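Local coordinates for type III chaperone protein ShcA (Pseudomonas syringae pv. tomato, PDB 4G6T) that probably binds a type III secretion effector and keeps it ready for export, as other class IA chaperones of the CesT family do, at residues L43-D48 against L54-L59; K64-Q69 against R123-A128; Q23-V26 against T32-M35; Q99-E104 against P109-E114. All coordinates share one frame; numbering follows the deposited sequence.

Contact 1 of 4, residues L43-D48 against L54-L59; sequences LTLSCD and LLLIGL
Thr44 and Ser46 pair with Ile57 and Leu55 in an antiparallel beta hairpin at the centre of the sheet, close to the middle of the chain. The two strand segments run at 158° to each other, with axes 4.6 Å apart. Thr44 N gives a hydrogen bond of 2.7 Å to Ile57 O, and the reciprocal bond runs from Ile57 N to Thr44 O. One step on, Ser46 N reaches Leu55 O, while Leu55 N meets Ser46 O at 2.8 Å in a nearly straight bond (173° at the hydrogen). Leu43-Gly58, Leu45-Leu56 and Cys47-Leu54 are the intervening non-hydrogen-bonded pairs.

This regular alternation gives the antiparallel sheet of the CesT-type chaperone two faces. Leu43, Leu45, Cys47, Leu54 and Leu56 share one face; helix 108-127 covers Leu43 and Leu56 there, and Phe27 packs on Leu45 and Cys47. Leu45 and Leu56 lie side by side, with Leu45 CD2 3.6 Å from Leu56 CG. Leu54 turns its branch to the carbonyl side (chi1 -177°), which carries CD1 across to within 3.5 Å of Ser46 O, and the same methyl lies 4.1 Å from Cys47 SG.

The other face carries Thr44, Ser46, Leu55 and Ile57; Ile57 CD1 packs on Ser46 CB at 4.1 Å. Here Thr44, Ser46 and Leu55 are packed against by the chain of another protein, and Thr44 OG1 is hydrogen-bonded to Asn34 OD1.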
loop_
_atom_site.group_PDB
_atom_site.type_symbol
_atom_site.label_atom_id
_atom_site.label_comp_id
_atom_site.label_asym_id
_atom_site.label_seq_id
_atom_site.Cartn_x
_atom_site.Cartn_y
_atom_site.Cartn_z
ATOM N N LEU A 43 -4.357 3.023 2.149
ATOM C CA LEU A 43 -2.997 2.754 1.602
ATOM C C LEU A 43 -2.999 1.302 1.179
ATOM O O LEU A 43 -3.639 0.416 1.790
ATOM C CB LEU A 43 -1.898 3.074 2.600
ATOM C CG LEU A 43 -0.423 3.272 2.184
ATOM C CD1 LEU A 43 0.287 4.285 3.061
ATOM C CD2 LEU A 43 0.331 1.945 2.231
ATOM N N THR A 44 -2.318 0.990 0.092
ATOM C CA THR A 44 -2.165 -0.376 -0.354
ATOM C C THR A 44 -0.724 -0.639 -0.680
ATOM O O THR A 44 -0.048 0.220 -1.267
ATOM C CB THR A 44 -3.036 -0.814 -1.519
ATOM O OG1 THR A 44 -4.414 -0.470 -1.222
ATOM C CG2 THR A 44 -2.941 -2.332 -1.568
ATOM N N LEU A 45 -0.209 -1.777 -0.261
ATOM C CA LEU A 45 1.090 -2.261 -0.757
ATOM C C LEU A 45 0.837 -3.304 -1.820
ATOM O O LEU A 45 0.039 -4.249 -1.613
ATOM C CB LEU A 45 1.875 -2.890 0.353
ATOM C CG LEU A 45 2.315 -2.099 1.543
ATOM C CD1 LEU A 45 3.076 -2.942 2.550
ATOM C CD2 LEU A 45 3.118 -0.868 1.146
ATOM N N SER A 46 1.490 -3.183 -2.982
ATOM C CA SER A 46 1.215 -4.023 -4.123
ATOM C C SER A 46 2.524 -4.586 -4.670
ATOM O O SER A 46 3.451 -3.803 -4.937
ATOM C CB SER A 46 0.487 -3.252 -5.217
ATOM O OG SER A 46 0.027 -4.039 -6.306
ATOM N N CYS A 47 2.584 -5.917 -4.848
ATOM C CA CYS A 47 3.809 -6.533 -5.297
ATOM C C CYS A 47 3.832 -6.597 -6.814
ATOM O O CYS A 47 2.969 -7.225 -7.418
ATOM C CB CYS A 47 3.865 -7.992 -4.788
ATOM S SG CYS A 47 3.995 -8.098 -3.018
ATOM N N ASP A 48 4.817 -5.961 -7.440
ATOM C CA ASP A 48 4.932 -6.058 -8.873
ATOM C C ASP A 48 6.086 -7.003 -9.168
ATOM O O ASP A 48 7.249 -6.605 -9.269
ATOM C CB ASP A 48 5.149 -4.683 -9.480
ATOM C CG ASP A 48 5.179 -4.717 -10.993
ATOM O OD1 ASP A 48 5.201 -5.807 -11.586
ATOM O OD2 ASP A 48 5.197 -3.599 -11.589
ATOM N N LEU A 54 8.133 -3.029 -5.185
ATOM C CA LEU A 54 6.965 -2.930 -4.297
ATOM C C LEU A 54 6.381 -1.546 -4.489
ATOM O O LEU A 54 7.102 -0.548 -4.416
ATOM C CB LEU A 54 7.417 -3.130 -2.886
ATOM C CG LEU A 54 6.280 -3.139 -1.816
ATOM C CD1 LEU A 54 5.335 -4.343 -1.988
ATOM C CD2 LEU A 54 6.836 -3.026 -0.381
ATOM N N LEU A 55 5.077 -1.492 -4.668
ATOM C CA LEU A 55 4.377 -0.194 -4.794
ATOM C C LEU A 55 3.648 0.131 -3.529
ATOM O O LEU A 55 2.980 -0.752 -2.979
ATOM C CB LEU A 55 3.437 -0.211 -5.946
ATOM C CG LEU A 55 4.088 -0.507 -7.310
ATOM C CD1 LEU A 55 3.088 -0.933 -8.341
ATOM C CD2 LEU A 55 4.920 0.695 -7.676
ATOM N N LEU A 56 3.786 1.368 -3.116
ATOM C CA LEU A 56 2.974 1.967 -2.046
ATOM C C LEU A 56 1.990 2.881 -2.732
ATOM O O LEU A 56 2.394 3.806 -3.482
ATOM C CB LEU A 56 3.834 2.742 -1.102
ATOM C CG LEU A 56 4.822 2.054 -0.176
ATOM C CD1 LEU A 56 5.610 0.936 -0.872
ATOM C CD2 LEU A 56 5.764 2.986 0.526
ATOM N N ILE A 57 0.693 2.697 -2.512
ATOM C CA ILE A 57 -0.326 3.417 -3.225
ATOM C C ILE A 57 -1.308 3.979 -2.231
ATOM O O ILE A 57 -1.728 3.272 -1.300
ATOM C CB ILE A 57 -1.109 2.554 -4.194
ATOM C CG1 ILE A 57 -0.172 1.691 -5.095
ATOM C CG2 ILE A 57 -2.021 3.398 -5.104
ATOM C CD1 ILE A 57 -0.814 0.618 -5.935
ATOM N N GLY A 58 -1.623 5.252 -2.365
ATOM C CA GLY A 58 -2.526 5.908 -1.448
ATOM C C GLY A 58 -3.631 6.645 -2.125
ATOM O O GLY A 58 -3.482 7.194 -3.210
ATOM N N LEU A 59 -4.788 6.723 -1.463
ATOM C CA LEU A 59 -5.949 7.504 -1.959
ATOM C C LEU A 59 -5.762 8.951 -1.621
ATOM O O LEU A 59 -5.638 9.317 -0.482
ATOM C CB LEU A 59 -7.268 6.981 -1.339
ATOM C CG LEU A 59 -8.480 7.856 -1.676
ATOM C CD1 LEU A 59 -8.777 7.987 -3.155
ATOM C CD2 LEU A 59 -9.745 7.263 -0.969
#

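Contact 2 of 4, residues K64-Q69 against R123-A128; sequences KDIPQQ and RGWREA
Ile66 and Ala128 are the nearest residues in backbone register, yet their CA atoms remain 7.8 Å apart, so only side chains and the end of the chain bridge the two segments. Residues 64-67 form a turn and an extended link, with Pro67 at the N-cap position of helix 68-74. The opposing segment, 123-128, is the last part of helix 108-127 and the C-terminus of the chain. The buried area is correspondingly small, 118 Å² summed over both sides.

Ile66 carries the contact, and its two branches reach separate partners. CG1 sits beside the backbone N, and a turn about the next bond (chi2 -84°) brings CD1 round to Ala128, where it lies 4.0 Å from the methyl CB and 4.0 Å from O of this C-terminal residue. The other branch, CG2, comes up to the indole of Trp125 at its edge and near the ring plane, rather than over a face; its closest approach is 4.5 Å to CZ3, on the six-membered ring. Although the Trp125 CB does not point at the loop, the length of the indole carries the ring to it. The ring is also met by Trp121, one turn earlier in the helix, in an edge-to-face stack.

Far from the centre of the chain and partly open to solvent, this is plain apolar packing at the surface: one isoleucine of the loop between strand 53-59 and helix 68-74 rests on the C-terminal end of the long last helix of the CesT-family fold.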
loop_
_atom_site.group_PDB
_atom_site.type_symbol
_atom_site.label_atom_id
_atom_site.label_comp_id
_atom_site.label_asym_id
_atom_site.label_seq_id
_atom_site.Cartn_x
_atom_site.Cartn_y
_atom_site.Cartn_z
ATOM N N LYS A 64 -11.805 19.806 -4.137
ATOM C CA LYS A 64 -12.531 19.851 -5.403
ATOM C C LYS A 64 -12.099 20.991 -6.347
ATOM O O LYS A 64 -12.180 20.851 -7.566
ATOM C CB LYS A 64 -14.032 19.975 -5.058
ATOM C CG LYS A 64 -15.010 20.095 -6.222
ATOM C CD LYS A 64 -14.982 18.892 -7.162
ATOM C CE LYS A 64 -16.030 19.034 -8.265
ATOM N NZ LYS A 64 -16.433 17.716 -8.825
ATOM N N ASP A 65 -11.591 22.087 -5.792
ATOM C CA ASP A 65 -11.249 23.280 -6.580
ATOM C C ASP A 65 -9.740 23.583 -6.606
ATOM O O ASP A 65 -9.336 24.707 -6.972
ATOM C CB ASP A 65 -11.975 24.509 -6.002
ATOM C CG ASP A 65 -13.506 24.399 -6.063
ATOM O OD1 ASP A 65 -14.061 23.878 -7.063
ATOM O OD2 ASP A 65 -14.149 24.879 -5.102
ATOM N N ILE A 66 -8.898 22.625 -6.180
ATOM C CA ILE A 66 -7.458 22.768 -6.382
ATOM C C ILE A 66 -7.294 22.787 -7.887
ATOM O O ILE A 66 -7.851 21.943 -8.551
ATOM C CB ILE A 66 -6.636 21.606 -5.791
ATOM C CG1 ILE A 66 -6.609 21.688 -4.278
ATOM C CG2 ILE A 66 -5.184 21.714 -6.220
ATOM C CD1 ILE A 66 -5.535 22.617 -3.751
ATOM N N PRO A 67 -6.575 23.787 -8.412
ATOM C CA PRO A 67 -6.411 23.856 -9.865
ATOM C C PRO A 67 -5.643 22.624 -10.354
ATOM O O PRO A 67 -4.707 22.204 -9.666
ATOM C CB PRO A 67 -5.558 25.107 -10.077
ATOM C CG PRO A 67 -5.654 25.893 -8.832
ATOM C CD PRO A 67 -5.923 24.904 -7.728
ATOM N N GLN A 68 -6.052 22.089 -11.499
ATOM C CA GLN A 68 -5.367 20.928 -12.107
ATOM C C GLN A 68 -3.900 21.257 -12.374
ATOM O O GLN A 68 -3.035 20.357 -12.223
ATOM C CB GLN A 68 -6.062 20.397 -13.348
ATOM C CG GLN A 68 -7.342 19.601 -13.139
ATOM C CD GLN A 68 -8.168 19.564 -14.422
ATOM O OE1 GLN A 68 -8.550 20.603 -14.941
ATOM N NE2 GLN A 68 -8.431 18.391 -14.937
ATOM N N GLN A 69 -3.570 22.508 -12.697
ATOM C CA GLN A 69 -2.148 22.925 -12.786
ATOM C C GLN A 69 -1.307 22.673 -11.536
ATOM O O GLN A 69 -0.111 22.362 -11.628
ATOM C CB GLN A 69 -2.012 24.415 -13.177
ATOM C CG GLN A 69 -2.738 24.746 -14.470
ATOM C CD GLN A 69 -2.324 26.067 -15.118
ATOM O OE1 GLN A 69 -1.139 26.431 -15.135
ATOM N NE2 GLN A 69 -3.305 26.771 -15.696
ATOM N N ARG A 123 -1.329 13.821 3.346
ATOM C CA ARG A 123 -1.868 14.781 4.334
ATOM C C ARG A 123 -1.807 16.181 3.725
ATOM O O ARG A 123 -2.799 16.926 3.789
ATOM C CB ARG A 123 -1.117 14.706 5.639
ATOM C CG ARG A 123 -1.760 15.567 6.722
ATOM C CD ARG A 123 -0.987 15.605 8.020
ATOM N NE ARG A 123 -0.505 14.289 8.411
ATOM C CZ ARG A 123 -1.222 13.296 8.939
ATOM N NH1 ARG A 123 -2.528 13.397 9.170
ATOM N NH2 ARG A 123 -0.610 12.155 9.208
ATOM N N GLY A 124 -0.676 16.509 3.131
ATOM C CA GLY A 124 -0.497 17.874 2.554
ATOM C C GLY A 124 -1.509 18.129 1.491
ATOM O O GLY A 124 -2.136 19.234 1.428
ATOM N N TRP A 125 -1.752 17.186 0.587
ATOM C CA TRP A 125 -2.708 17.404 -0.495
ATOM C C TRP A 125 -4.133 17.523 -0.027
ATOM O O TRP A 125 -4.968 18.150 -0.644
ATOM C CB TRP A 125 -2.611 16.298 -1.566
ATOM C CG TRP A 125 -1.401 16.546 -2.454
ATOM C CD1 TRP A 125 -0.214 15.860 -2.470
ATOM C CD2 TRP A 125 -1.224 17.675 -3.401
ATOM N NE1 TRP A 125 0.667 16.448 -3.364
ATOM C CE2 TRP A 125 0.129 17.559 -3.916
ATOM C CE3 TRP A 125 -2.043 18.730 -3.822
ATOM C CZ2 TRP A 125 0.644 18.447 -4.873
ATOM C CZ3 TRP A 125 -1.509 19.624 -4.774
ATOM C CH2 TRP A 125 -0.207 19.481 -5.274
ATOM N N ARG A 126 -4.455 16.842 1.059
ATOM C CA ARG A 126 -5.848 16.743 1.440
ATOM C C ARG A 126 -6.227 18.055 2.019
ATOM O O ARG A 126 -7.410 18.419 1.988
ATOM C CB ARG A 126 -6.016 15.655 2.524
ATOM C CG ARG A 126 -7.441 15.405 2.938
ATOM C CD ARG A 126 -7.516 14.391 4.077
ATOM N NE ARG A 126 -8.888 13.925 4.137
ATOM C CZ ARG A 126 -9.965 14.680 4.462
ATOM N NH1 ARG A 126 -9.870 15.996 4.804
ATOM N NH2 ARG A 126 -11.174 14.105 4.460
ATOM N N GLU A 127 -5.289 18.700 2.651
ATOM C CA GLU A 127 -5.604 19.968 3.283
ATOM C C GLU A 127 -5.117 21.202 2.538
ATOM O O GLU A 127 -5.319 22.310 3.009
ATOM C CB GLU A 127 -5.076 19.924 4.701
ATOM C CG GLU A 127 -3.583 20.027 4.836
ATOM C CD GLU A 127 -3.162 21.338 5.419
ATOM O OE1 GLU A 127 -2.097 21.848 4.989
ATOM O OE2 GLU A 127 -3.880 21.871 6.318
ATOM N N ALA A 128 -4.486 21.032 1.378
ATOM C CA ALA A 128 -3.994 22.178 0.606
ATOM C C ALA A 128 -5.170 23.080 0.212
ATOM O O ALA A 128 -6.300 22.596 0.130
ATOM C CB ALA A 128 -3.211 21.717 -0.628
#

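Contact 3 of 4, residues Q23-V26 against T32-M35; sequences QPLV and TCNM
Thr32 opens the strand segment and meets Val26 through backbone atoms alone, the two carbonyl oxygens standing 3.8 Å apart, with the side chains of both residues pointing away from the contact. The Thr32 amide is instead taken by Asp28 OD1, within the turn that links the two segments.

Cys33 makes the main contact. Its CB points at the loop and lies 3.4 Å from Val26 O. A fully extended first torsion (chi1 -180°) takes the sulfur outward, past that carbonyl at 3.5 Å, to reach Leu25, where SG lies against CB at 3.9 Å and the methyl CD2 at 4.0 Å. Leu25 is thus touched along its flank as well as at its end.

Met35, next on the same side of the strand, completes the apolar patch: its CG lies 4.2 Å from Leu25 CD2, the methyl that also touches the sulfur of Cys33. Leu25 in turn packs on Leu13 and Phe16 of helix 8-19, and its amide N is hydrogen-bonded to Ser17 OG.

A loop leucine is in this way wedged between the first helix and the first strand of the alpha+beta fold of secretion chaperones. Strand 32-37 is the outermost strand at this end of the sheet within the chain, and at Met35 a strand from the chain of another protein adds to it in an antiparallel ladder, a form of beta augmentation consistent with effector binding by class IA secretion chaperones.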
loop_
_atom_site.group_PDB
_atom_site.type_symbol
_atom_site.label_atom_id
_atom_site.label_comp_id
_atom_site.label_asym_id
_atom_site.label_seq_id
_atom_site.Cartn_x
_atom_site.Cartn_y
_atom_site.Cartn_z
ATOM N N GLN A 23 -0.467 -8.346 14.640
ATOM C CA GLN A 23 -0.877 -9.501 13.934
ATOM C C GLN A 23 -0.350 -9.375 12.497
ATOM O O GLN A 23 -0.495 -8.317 11.929
ATOM C CB GLN A 23 -2.382 -9.460 13.886
ATOM C CG GLN A 23 -3.029 -10.513 13.052
ATOM C CD GLN A 23 -4.528 -10.301 13.011
ATOM O OE1 GLN A 23 -5.140 -9.870 14.002
ATOM N NE2 GLN A 23 -5.127 -10.575 11.860
ATOM N N PRO A 24 0.190 -10.440 11.892
ATOM C CA PRO A 24 0.847 -10.235 10.595
ATOM C C PRO A 24 -0.066 -9.707 9.491
ATOM O O PRO A 24 -1.190 -10.157 9.280
ATOM C CB PRO A 24 1.387 -11.629 10.251
ATOM C CG PRO A 24 1.545 -12.260 11.605
ATOM C CD PRO A 24 0.301 -11.841 12.311
ATOM N N LEU A 25 0.421 -8.680 8.797
ATOM C CA LEU A 25 -0.233 -8.268 7.585
ATOM C C LEU A 25 0.040 -9.309 6.513
ATOM O O LEU A 25 1.103 -9.936 6.553
ATOM C CB LEU A 25 0.318 -6.918 7.139
ATOM C CG LEU A 25 -0.017 -5.752 8.070
ATOM C CD1 LEU A 25 0.992 -4.619 7.970
ATOM C CD2 LEU A 25 -1.473 -5.338 7.849
ATOM N N VAL A 26 -0.873 -9.424 5.571
ATOM C CA VAL A 26 -0.765 -10.422 4.507
ATOM C C VAL A 26 -1.020 -9.841 3.133
ATOM O O VAL A 26 -1.807 -8.915 2.934
ATOM C CB VAL A 26 -1.660 -11.650 4.720
ATOM C CG1 VAL A 26 -1.418 -12.224 6.125
ATOM C CG2 VAL A 26 -3.096 -11.311 4.502
ATOM N N THR A 32 -1.664 -7.881 -3.076
ATOM C CA THR A 32 -1.885 -6.596 -2.432
ATOM C C THR A 32 -2.238 -6.719 -0.979
ATOM O O THR A 32 -2.786 -7.750 -0.526
ATOM C CB THR A 32 -2.928 -5.776 -3.153
ATOM O OG1 THR A 32 -4.244 -6.318 -2.949
ATOM C CG2 THR A 32 -2.617 -5.724 -4.652
ATOM N N CYS A 33 -1.849 -5.708 -0.240
ATOM C CA CYS A 33 -2.119 -5.615 1.200
ATOM C C CYS A 33 -2.759 -4.260 1.444
ATOM O O CYS A 33 -2.046 -3.262 1.478
ATOM C CB CYS A 33 -0.847 -5.729 2.040
ATOM S SG CYS A 33 -1.194 -5.627 3.836
ATOM N N ASN A 34 -4.084 -4.216 1.677
ATOM C CA ASN A 34 -4.829 -2.990 1.936
ATOM C C ASN A 34 -4.805 -2.667 3.377
ATOM O O ASN A 34 -5.011 -3.597 4.218
ATOM C CB ASN A 34 -6.280 -3.156 1.515
ATOM C CG ASN A 34 -6.476 -3.360 0.054
ATOM O OD1 ASN A 34 -5.613 -2.994 -0.756
ATOM N ND2 ASN A 34 -7.607 -3.935 -0.321
ATOM N N MET A 35 -4.602 -1.413 3.720
ATOM C CA MET A 35 -4.457 -0.971 5.074
ATOM C C MET A 35 -5.204 0.361 5.263
ATOM O O MET A 35 -5.363 1.164 4.334
ATOM C CB MET A 35 -3.013 -0.707 5.420
ATOM C CG MET A 35 -2.130 -1.930 5.431
ATOM S SD MET A 35 -0.396 -1.362 5.553
ATOM C CE MET A 35 -0.131 -1.036 3.809
#

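Contact 4 of 4, residues Q99-E104 against P109-E114; sequences QSIPRE and PTLKRE
Gln99 and Glu114 join the strand to the helix through a side-chain hydrogen bond, with Ile101 filling the apolar ground beside them. The Gln99 side chain leaves the strand with CG opposite the amide nitrogen (chi1 175°), heading toward the helix, and a bend at chi2 folds the amide group back. Its NE2 donates to Glu114 OE1 at 2.9 Å. The amide and carboxylate planes stand 81° apart, and the nitrogen approaches OE1 from above the carboxylate plane, 47° out of it. Gln99 CG lies close to the same oxygen, at 3.3 Å.

Both ends of the amide have partners: NE2 also bonds to Ala82 O, and OE1 accepts the backbone N of Ser100 at 3.0 Å. Together these bonds would hold the flat group against rotation.

Glu114 CB and CG lie obliquely across Ile101, and the bend at chi2 turns the carboxylate to Gln99. Ile101 CD1 touches Glu114 CB at 3.9 Å and CG at 4.0 Å. Ile101 CD1 also lies 4.2 Å from Leu111 CA, and Ile101 CG2 reaches Thr110 CG2 at 4.3 Å.

Strand 95-102 here runs nearly antiparallel to helix 108-127, their axes 10.2 Å apart. Leu56 of neighbouring strand 53-59 touches both Ile101 and Glu114, and Leu111 also packs on Phe16 of helix 8-19.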
loop_
_atom_site.group_PDB
_atom_site.type_symbol
_atom_site.label_atom_id
_atom_site.label_comp_id
_atom_site.label_asym_id
_atom_site.label_seq_id
_atom_site.Cartn_x
_atom_site.Cartn_y
_atom_site.Cartn_z
ATOM N N GLN A 99 4.472 5.547 -4.436
ATOM C CA GLN A 99 5.945 5.478 -4.347
ATOM C C GLN A 99 6.310 4.076 -4.742
ATOM O O GLN A 99 5.591 3.126 -4.429
ATOM C CB GLN A 99 6.440 5.809 -2.977
ATOM C CG GLN A 99 7.947 5.669 -2.716
ATOM C CD GLN A 99 8.800 6.552 -3.615
ATOM O OE1 GLN A 99 8.766 6.434 -4.830
ATOM N NE2 GLN A 99 9.415 7.500 -3.007
ATOM N N SER A 100 7.391 3.898 -5.472
ATOM C CA SER A 100 7.883 2.577 -5.828
ATOM C C SER A 100 9.205 2.364 -5.172
ATOM O O SER A 100 10.051 3.257 -5.091
ATOM C CB SER A 100 8.039 2.410 -7.338
ATOM O OG SER A 100 8.639 1.169 -7.636
ATOM N N ILE A 101 9.427 1.157 -4.661
ATOM C CA ILE A 101 10.720 0.786 -4.042
ATOM C C ILE A 101 11.225 -0.470 -4.798
ATOM O O ILE A 101 10.583 -1.529 -4.803
ATOM C CB ILE A 101 10.632 0.477 -2.538
ATOM C CG1 ILE A 101 9.884 1.554 -1.726
ATOM C CG2 ILE A 101 12.047 0.231 -2.023
ATOM C CD1 ILE A 101 9.566 1.139 -0.288
ATOM N N PRO A 102 12.373 -0.358 -5.486
ATOM C CA PRO A 102 12.886 -1.576 -6.139
ATOM C C PRO A 102 13.251 -2.619 -5.094
ATOM O O PRO A 102 13.666 -2.286 -3.986
ATOM C CB PRO A 102 14.137 -1.094 -6.844
ATOM C CG PRO A 102 14.114 0.369 -6.805
ATOM C CD PRO A 102 13.241 0.836 -5.666
ATOM N N ARG A 103 13.084 -3.879 -5.514
ATOM C CA ARG A 103 13.338 -5.026 -4.602
ATOM C C ARG A 103 14.709 -4.909 -3.954
ATOM O O ARG A 103 14.838 -5.142 -2.737
ATOM C CB ARG A 103 13.168 -6.354 -5.344
ATOM C CG ARG A 103 13.399 -7.634 -4.484
ATOM C CD ARG A 103 14.154 -8.762 -5.278
ATOM N NE ARG A 103 13.279 -9.569 -6.110
ATOM C CZ ARG A 103 12.923 -10.848 -5.882
ATOM N NH1 ARG A 103 13.386 -11.546 -4.827
ATOM N NH2 ARG A 103 12.104 -11.459 -6.742
ATOM N N GLU A 104 15.730 -4.545 -4.743
ATOM C CA GLU A 104 17.113 -4.299 -4.265
ATOM C C GLU A 104 17.257 -3.329 -3.105
ATOM O O GLU A 104 18.241 -3.327 -2.400
ATOM C CB GLU A 104 17.968 -3.723 -5.434
ATOM C CG GLU A 104 18.177 -4.630 -6.657
ATOM C CD GLU A 104 17.043 -4.662 -7.725
ATOM O OE1 GLU A 104 15.929 -4.077 -7.541
ATOM O OE2 GLU A 104 17.259 -5.326 -8.782
ATOM N N PRO A 109 13.345 -0.631 7.587
ATOM C CA PRO A 109 13.409 0.851 7.799
ATOM C C PRO A 109 13.048 1.648 6.543
ATOM O O PRO A 109 12.400 2.700 6.690
ATOM C CB PRO A 109 14.848 1.114 8.197
ATOM C CG PRO A 109 15.341 -0.225 8.735
ATOM C CD PRO A 109 14.642 -1.268 7.919
ATOM N N THR A 110 13.457 1.186 5.370
ATOM C CA THR A 110 13.101 1.887 4.093
ATOM C C THR A 110 11.623 1.866 3.875
ATOM O O THR A 110 11.019 2.891 3.513
ATOM C CB THR A 110 13.866 1.334 2.882
ATOM O OG1 THR A 110 15.251 1.636 3.095
ATOM C CG2 THR A 110 13.412 1.986 1.612
ATOM N N LEU A 111 10.974 0.728 4.066
ATOM C CA LEU A 111 9.558 0.671 3.927
ATOM C C LEU A 111 8.868 1.641 4.899
ATOM O O LEU A 111 7.881 2.319 4.546
ATOM C CB LEU A 111 9.043 -0.780 4.087
ATOM C CG LEU A 111 7.540 -1.016 4.031
ATOM C CD1 LEU A 111 6.877 -0.554 2.742
ATOM C CD2 LEU A 111 7.218 -2.498 4.203
ATOM N N LYS A 112 9.296 1.637 6.158
ATOM C CA LYS A 112 8.734 2.563 7.181
ATOM C C LYS A 112 8.882 4.011 6.729
ATOM O O LYS A 112 7.875 4.757 6.733
ATOM C CB LYS A 112 9.399 2.370 8.541
ATOM C CG LYS A 112 9.033 1.063 9.215
ATOM C CD LYS A 112 9.702 0.992 10.572
ATOM C CE LYS A 112 9.209 -0.254 11.273
ATOM N NZ LYS A 112 9.690 -0.159 12.657
ATOM N N ARG A 113 10.083 4.381 6.321
ATOM C CA ARG A 113 10.380 5.763 5.907
ATOM C C ARG A 113 9.537 6.160 4.696
ATOM O O ARG A 113 8.934 7.287 4.640
ATOM C CB ARG A 113 11.851 5.902 5.571
ATOM C CG ARG A 113 12.283 7.318 5.220
ATOM C CD ARG A 113 13.787 7.454 5.032
ATOM N NE ARG A 113 14.321 6.558 3.997
ATOM C CZ ARG A 113 14.983 5.418 4.231
ATOM N NH1 ARG A 113 15.223 4.953 5.467
ATOM N NH2 ARG A 113 15.413 4.728 3.207
ATOM N N GLU A 114 9.433 5.306 3.713
ATOM C CA GLU A 114 8.691 5.601 2.545
ATOM C C GLU A 114 7.180 5.645 2.787
ATOM O O GLU A 114 6.477 6.464 2.190
ATOM C CB GLU A 114 9.000 4.672 1.378
ATOM C CG GLU A 114 10.465 4.793 0.945
ATOM C CD GLU A 114 10.756 6.029 0.128
ATOM O OE1 GLU A 114 9.848 6.845 -0.228
ATOM O OE2 GLU A 114 11.970 6.198 -0.137
#

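In the fold
Contact 1 is the middle of the sheet, and contacts 3 and 4 flank it, their centres each 11 Å from its own. Backbone pairing joins the three: Leu45 O lies 2.8 Å from Cys33 N towards contact 3, and Leu56 N lies 2.8 Å from Gln99 O towards contact 4. Contacts 3 and 4 do not touch, their nearest atoms being about 7 Å apart. Contact 2 is remote, with its centre 21 Å from that of contact 1, but it shares helix 108-127 with contact 4, which is nested within the loop it closes. The other protein's chain reaches residues of all four contacts and continues the sheet at contact 3.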